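Local coordinates for protein octaprenyl-diphosphate synthase (Bacteroides thetaiotaomicron, PDB 3RMG) that probably works as a magnesium-dependent prenyltransferase that builds polyprenyl diphosphates from isoprene units, as other members of the FPP/GGPP synthase family do, at residues R60-V65 / L187-G192; L70-S75 / E127-Y132. One frame throughout, in Å; residues are numbered along the deposited sequence.

Contact 1: R60-V65 / L187-G192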
loop_
_atom_site.group_PDB
_atom_site.type_symbol
_atom_site.label_atom_id
_atom_site.label_comp_id
_atom_site.label_asym_id
_atom_site.label_seq_id
_atom_site.Cartn_x
_atom_site.Cartn_y
_atom_site.Cartn_z
ATOM N N ARG A 60 -15.833 21.653 11.476
ATOM C CA ARG A 60 -16.351 22.972 11.826
ATOM C C ARG A 60 -17.668 22.892 12.606
ATOM O O ARG A 60 -18.057 23.856 13.271
ATOM C CB ARG A 60 -16.469 23.871 10.590
ATOM C CG ARG A 60 -15.106 24.410 10.092
ATOM C CD ARG A 60 -14.508 25.481 11.013
ATOM N NE ARG A 60 -15.410 26.622 11.129
ATOM C CZ ARG A 60 -15.502 27.590 10.219
ATOM N NH1 ARG A 60 -14.731 27.566 9.133
ATOM N NH2 ARG A 60 -16.363 28.586 10.392
ATOM N N LEU A 61 -18.347 21.747 12.564
ATOM C CA LEU A 61 -19.476 21.561 13.481
ATOM C C LEU A 61 -19.011 21.668 14.931
ATOM O O LEU A 61 -19.755 22.124 15.785
ATOM C CB LEU A 61 -20.170 20.216 13.276
ATOM C CG LEU A 61 -21.077 20.051 12.065
ATOM C CD1 LEU A 61 -21.597 18.625 12.014
ATOM C CD2 LEU A 61 -22.226 21.055 12.132
ATOM N N TYR A 62 -17.773 21.260 15.202
ATOM C CA TYR A 62 -17.295 21.126 16.583
ATOM C C TYR A 62 -16.277 22.173 17.004
ATOM O O TYR A 62 -16.199 22.530 18.178
ATOM C CB TYR A 62 -16.699 19.737 16.791
ATOM C CG TYR A 62 -17.668 18.659 16.436
ATOM C CD1 TYR A 62 -18.846 18.505 17.151
ATOM C CD2 TYR A 62 -17.424 17.806 15.372
ATOM C CE1 TYR A 62 -19.756 17.523 16.823
ATOM C CE2 TYR A 62 -18.319 16.823 15.028
ATOM C CZ TYR A 62 -19.492 16.685 15.758
ATOM O OH TYR A 62 -20.398 15.701 15.419
ATOM N N GLY A 63 -15.480 22.650 16.057
ATOM C CA GLY A 63 -14.438 23.609 16.385
ATOM C C GLY A 63 -13.742 24.180 15.173
ATOM O O GLY A 63 -14.289 24.206 14.075
ATOM N N ALA A 64 -12.529 24.658 15.378
ATOM C CA ALA A 64 -11.746 25.173 14.279
ATOM C C ALA A 64 -10.981 24.007 13.676
ATOM O O ALA A 64 -10.640 23.051 14.364
ATOM C CB ALA A 64 -10.787 26.256 14.757
ATOM N N VAL A 65 -10.728 24.097 12.383
ATOM C CA VAL A 65 -9.936 23.116 11.675
ATOM C C VAL A 65 -8.495 23.176 12.156
ATOM O O VAL A 65 -7.890 24.253 12.178
ATOM C CB VAL A 65 -9.946 23.444 10.177
ATOM C CG1 VAL A 65 -8.781 22.770 9.459
ATOM C CG2 VAL A 65 -11.297 23.095 9.571
ATOM N N LEU A 187 -12.697 13.122 15.261
ATOM C CA LEU A 187 -11.506 12.801 16.032
ATOM C C LEU A 187 -10.456 13.924 15.971
ATOM O O LEU A 187 -9.792 14.217 16.971
ATOM C CB LEU A 187 -10.887 11.493 15.548
ATOM C CG LEU A 187 -11.720 10.232 15.780
ATOM C CD1 LEU A 187 -11.229 9.102 14.864
ATOM C CD2 LEU A 187 -11.726 9.825 17.242
ATOM N N SER A 188 -10.321 14.561 14.811
ATOM C CA SER A 188 -9.267 15.563 14.604
ATOM C C SER A 188 -9.442 16.813 15.454
ATOM O O SER A 188 -8.480 17.537 15.679
ATOM C CB SER A 188 -9.168 15.960 13.128
ATOM O OG SER A 188 -10.196 16.871 12.767
ATOM N N VAL A 189 -10.668 17.067 15.907
ATOM C CA VAL A 189 -10.958 18.207 16.778
ATOM C C VAL A 189 -11.270 17.700 18.179
ATOM O O VAL A 189 -11.698 18.444 19.049
ATOM C CB VAL A 189 -12.123 19.097 16.235
ATOM C CG1 VAL A 189 -11.747 19.715 14.888
ATOM C CG2 VAL A 189 -13.403 18.293 16.077
ATOM N N GLN A 190 -11.054 16.411 18.384
ATOM C CA GLN A 190 -11.031 15.846 19.729
ATOM C C GLN A 190 -12.337 15.963 20.501
ATOM O O GLN A 190 -12.323 16.317 21.678
ATOM C CB GLN A 190 -9.914 16.497 20.543
ATOM C CG GLN A 190 -8.557 16.386 19.887
ATOM C CD GLN A 190 -7.449 16.868 20.784
ATOM O OE1 GLN A 190 -7.602 17.858 21.501
ATOM N NE2 GLN A 190 -6.321 16.172 20.755
ATOM N N VAL A 191 -13.459 15.655 19.863
ATOM C CA VAL A 191 -14.726 15.637 20.589
ATOM C C VAL A 191 -15.012 14.235 21.127
ATOM O O VAL A 191 -14.261 13.297 20.870
ATOM C CB VAL A 191 -15.877 16.163 19.724
ATOM C CG1 VAL A 191 -15.664 17.649 19.438
ATOM C CG2 VAL A 191 -15.959 15.382 18.413
ATOM N N GLY A 192 -16.085 14.089 21.891
ATOM C CA GLY A 192 -16.387 12.805 22.518
ATOM C C GLY A 192 -16.795 11.694 21.555
ATOM O O GLY A 192 -17.012 11.927 20.352
#
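Tyr62, in the last turn of helix 50-62, packs its side chain against Val189 and Val191, which follow helix 174-188. In the all-helical isoprenoid synthase fold this is a contact between helix ends and connecting loops near the surface, apolar and without a hydrogen bond across it. Both valines close on the Tyr62 CB from one side: Val191 CG1 at 3.5 Å, Val189 CG2 at 3.7 Å. At the next atom, Tyr62 CG stays close to Val191 CG1 (3.7 Å). On the ring, CD1 faces Val191 CG1, while CD2 is touched more loosely by Val189 CG2 and Val191 CG2. Val191 CG1 thus packs on CB and on the ring atoms CG and CD1, while CG2 sits over the ring centre. Val191 CG2 makes a CH-pi contact, 4.2 Å from the Tyr62 ring centroid and 11° off the normal. Leu61 CB covers the opposite face, 4.1 Å above the Tyr62 ring plane, and sandwiches the ring between two aliphatic groups. The tyrosine side chain also touches Glu195 and Phe198 of helix 193-217, which begins just after Gly192. Cutting Tyr62 back to an alanine would probably leave Val191 CG2 without the ring face beneath it and open a gap between the end of helix 50-62 and helix 193-217. Val189 also reaches past the aromatic residue: with CG1 anti to its own carbonyl carbon (chi1 -63°) and CG2 directed at Tyr62, it places CG1 3.6 Å from the carbonyl oxygen of Ala64.

Contact 2: L70-S75 / E127-Y132; sequences LHAAVS and EQTNNY
His71 meets Gln128 with a face of its imidazole and Thr129 with its CB, and the two meetings differ in how deeply they are buried. The inner one is close. Thr129 CG2 fits against the helix 67-90 backbone, 3.7 Å from His71 CB and equally near the backbone N of Ala72, where the CA atoms of His71 and Thr129 are 5.6 Å apart. With OG1 in the position between backbone N and carbonyl carbon (chi1 76°), the methyl is left to face the helix, whereas the hydroxyl turns back to its own chain. There Thr129 OG1 accepts a bond from the N of Asn131 (3.0 Å, 135° at the hydrogen), the pattern of an ST turn, and also bonds the carbonyl oxygen of Ala126. In the helical isoprenoid synthase fold this turn links helix 102-128 to helix 132-154: Asn130 leaves the helix with positive phi, and Asn131 takes the N-cap position of the next one. The chain here also borders the dimer interface, where Glu127 forms a salt bridge with Arg136 of the second subunit. Toward solvent the packing changes character. Gln128 CB stands 3.7 Å over the centre of the His71 ring, directly along its normal, a CH-pi contact, and the rest of this exposed residue runs extended to its amide. That amide is tilted 42° from the imidazole; Gln128 NE2 comes within 3.6 Å of His71 CE1, but no hydrogen bond joins the two groups. The histidine's polar hold lies elsewhere: His71 ND1 is hydrogen-bonded to ND1 of His125, one helical turn before Gln128, which fixes the rotation of the ring.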
loop_
_atom_site.group_PDB
_atom_site.type_symbol
_atom_site.label_atom_id
_atom_site.label_comp_id
_atom_site.label_asym_id
_atom_site.label_seq_id
_atom_site.Cartn_x
_atom_site.Cartn_y
_atom_site.Cartn_z
ATOM N N LEU A 70 -6.566 18.644 8.398
ATOM C CA LEU A 70 -5.981 18.653 7.062
ATOM C C LEU A 70 -5.214 17.375 6.735
ATOM O O LEU A 70 -5.363 16.847 5.632
ATOM C CB LEU A 70 -5.082 19.876 6.861
ATOM C CG LEU A 70 -5.774 21.187 7.240
ATOM C CD1 LEU A 70 -4.765 22.331 7.313
ATOM C CD2 LEU A 70 -6.891 21.484 6.258
ATOM N N HIS A 71 -4.395 16.871 7.664
ATOM C CA HIS A 71 -3.653 15.628 7.377
ATOM C C HIS A 71 -4.606 14.433 7.225
ATOM O O HIS A 71 -4.450 13.607 6.321
ATOM C CB HIS A 71 -2.560 15.346 8.414
ATOM C CG HIS A 71 -1.326 16.171 8.215
ATOM N ND1 HIS A 71 -0.539 16.067 7.086
ATOM C CD2 HIS A 71 -0.755 17.130 8.988
ATOM C CE1 HIS A 71 0.465 16.924 7.176
ATOM N NE2 HIS A 71 0.361 17.576 8.321
ATOM N N ALA A 72 -5.613 14.360 8.089
ATOM C CA ALA A 72 -6.657 13.349 7.930
ATOM C C ALA A 72 -7.235 13.381 6.518
ATOM O O ALA A 72 -7.285 12.364 5.830
ATOM C CB ALA A 72 -7.747 13.548 8.944
ATOM N N ALA A 73 -7.655 14.560 6.084
ATOM C CA ALA A 73 -8.292 14.702 4.787
ATOM C C ALA A 73 -7.357 14.283 3.655
ATOM O O ALA A 73 -7.753 13.559 2.745
ATOM C CB ALA A 73 -8.788 16.134 4.593
ATOM N N VAL A 74 -6.115 14.749 3.712
ATOM C CA VAL A 74 -5.102 14.306 2.766
ATOM C C VAL A 74 -4.921 12.782 2.829
ATOM O O VAL A 74 -4.959 12.078 1.808
ATOM C CB VAL A 74 -3.769 15.007 3.042
ATOM C CG1 VAL A 74 -2.657 14.486 2.107
ATOM C CG2 VAL A 74 -3.953 16.510 2.880
ATOM N N SER A 75 -4.747 12.265 4.034
ATOM C CA SER A 75 -4.539 10.835 4.180
ATOM C C SER A 75 -5.635 10.054 3.480
ATOM O O SER A 75 -5.349 9.190 2.657
ATOM C CB SER A 75 -4.499 10.437 5.645
ATOM O OG SER A 75 -4.371 9.035 5.749
ATOM N N GLU A 127 -0.100 9.667 10.185
ATOM C CA GLU A 127 0.780 9.755 11.345
ATOM C C GLU A 127 1.023 11.221 11.714
ATOM O O GLU A 127 0.939 11.620 12.886
ATOM C CB GLU A 127 2.081 9.002 11.064
ATOM C CG GLU A 127 3.054 8.990 12.222
ATOM C CD GLU A 127 3.827 10.291 12.313
ATOM O OE1 GLU A 127 4.185 10.844 11.229
ATOM O OE2 GLU A 127 4.063 10.740 13.459
ATOM N N GLN A 128 1.268 12.045 10.704
ATOM C CA GLN A 128 1.357 13.495 10.923
ATOM C C GLN A 128 0.140 14.147 11.603
ATOM O O GLN A 128 0.245 15.299 12.047
ATOM C CB GLN A 128 1.668 14.224 9.625
ATOM C CG GLN A 128 3.046 13.924 9.045
ATOM C CD GLN A 128 3.324 14.767 7.825
ATOM O OE1 GLN A 128 3.048 14.356 6.695
ATOM N NE2 GLN A 128 3.838 15.979 8.047
ATOM N N THR A 129 -1.000 13.441 11.699
ATOM C CA THR A 129 -2.109 13.932 12.540
ATOM C C THR A 129 -1.773 13.840 14.022
ATOM O O THR A 129 -2.492 14.378 14.879
ATOM C CB THR A 129 -3.433 13.129 12.370
ATOM O OG1 THR A 129 -3.333 11.873 13.062
ATOM C CG2 THR A 129 -3.784 12.903 10.903
ATOM N N ASN A 130 -0.713 13.110 14.337
ATOM C CA ASN A 130 -0.370 12.837 15.733
ATOM C C ASN A 130 -1.559 12.329 16.536
ATOM O O ASN A 130 -1.673 12.611 17.726
ATOM C CB ASN A 130 0.220 14.081 16.410
ATOM C CG ASN A 130 1.412 14.662 15.643
ATOM O OD1 ASN A 130 2.340 13.942 15.260
ATOM N ND2 ASN A 130 1.389 15.977 15.424
ATOM N N ASN A 131 -2.446 11.576 15.891
ATOM C CA ASN A 131 -3.621 11.047 16.580
ATOM C C ASN A 131 -3.787 9.552 16.299
ATOM O O ASN A 131 -3.926 9.142 15.147
ATOM C CB ASN A 131 -4.874 11.857 16.203
ATOM C CG ASN A 131 -6.122 11.409 16.950
ATOM O OD1 ASN A 131 -6.281 10.235 17.282
ATOM N ND2 ASN A 131 -7.022 12.350 17.207
ATOM N N TYR A 132 -3.759 8.749 17.361
ATOM C CA TYR A 132 -3.714 7.283 17.240
ATOM C C TYR A 132 -4.967 6.718 16.603
ATOM O O TYR A 132 -4.905 5.830 15.726
ATOM C CB TYR A 132 -3.506 6.626 18.616
ATOM C CG TYR A 132 -2.058 6.628 19.080
ATOM C CD1 TYR A 132 -1.087 5.900 18.397
ATOM C CD2 TYR A 132 -1.665 7.354 20.197
ATOM C CE1 TYR A 132 0.233 5.903 18.803
ATOM C CE2 TYR A 132 -0.340 7.360 20.620
ATOM C CZ TYR A 132 0.603 6.634 19.918
ATOM O OH TYR A 132 1.917 6.640 20.335
#

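Contact 1 and contact 2 have centres 13 Å apart, and the chain between 70 and 132 is nested in the loop that contact 1 closes. Helices 50-62 and 67-90 follow each other in sequence, and Val65 CG1 touches Leu70 CD2 at 3.9 Å where they join; a second touch is Leu187 O to Asn131 ND2, 3.3 Å. The centres of contact 1 and contact 2 lie about 22 and 19 Å from the centre of the chain. Helices 67-90 and 193-217 start beside them; at their far, C-terminal ends lie the two aspartate-rich motifs that bind magnesium and diphosphate in this family. Both contacts are therefore structural packing remote from that probable catalytic site.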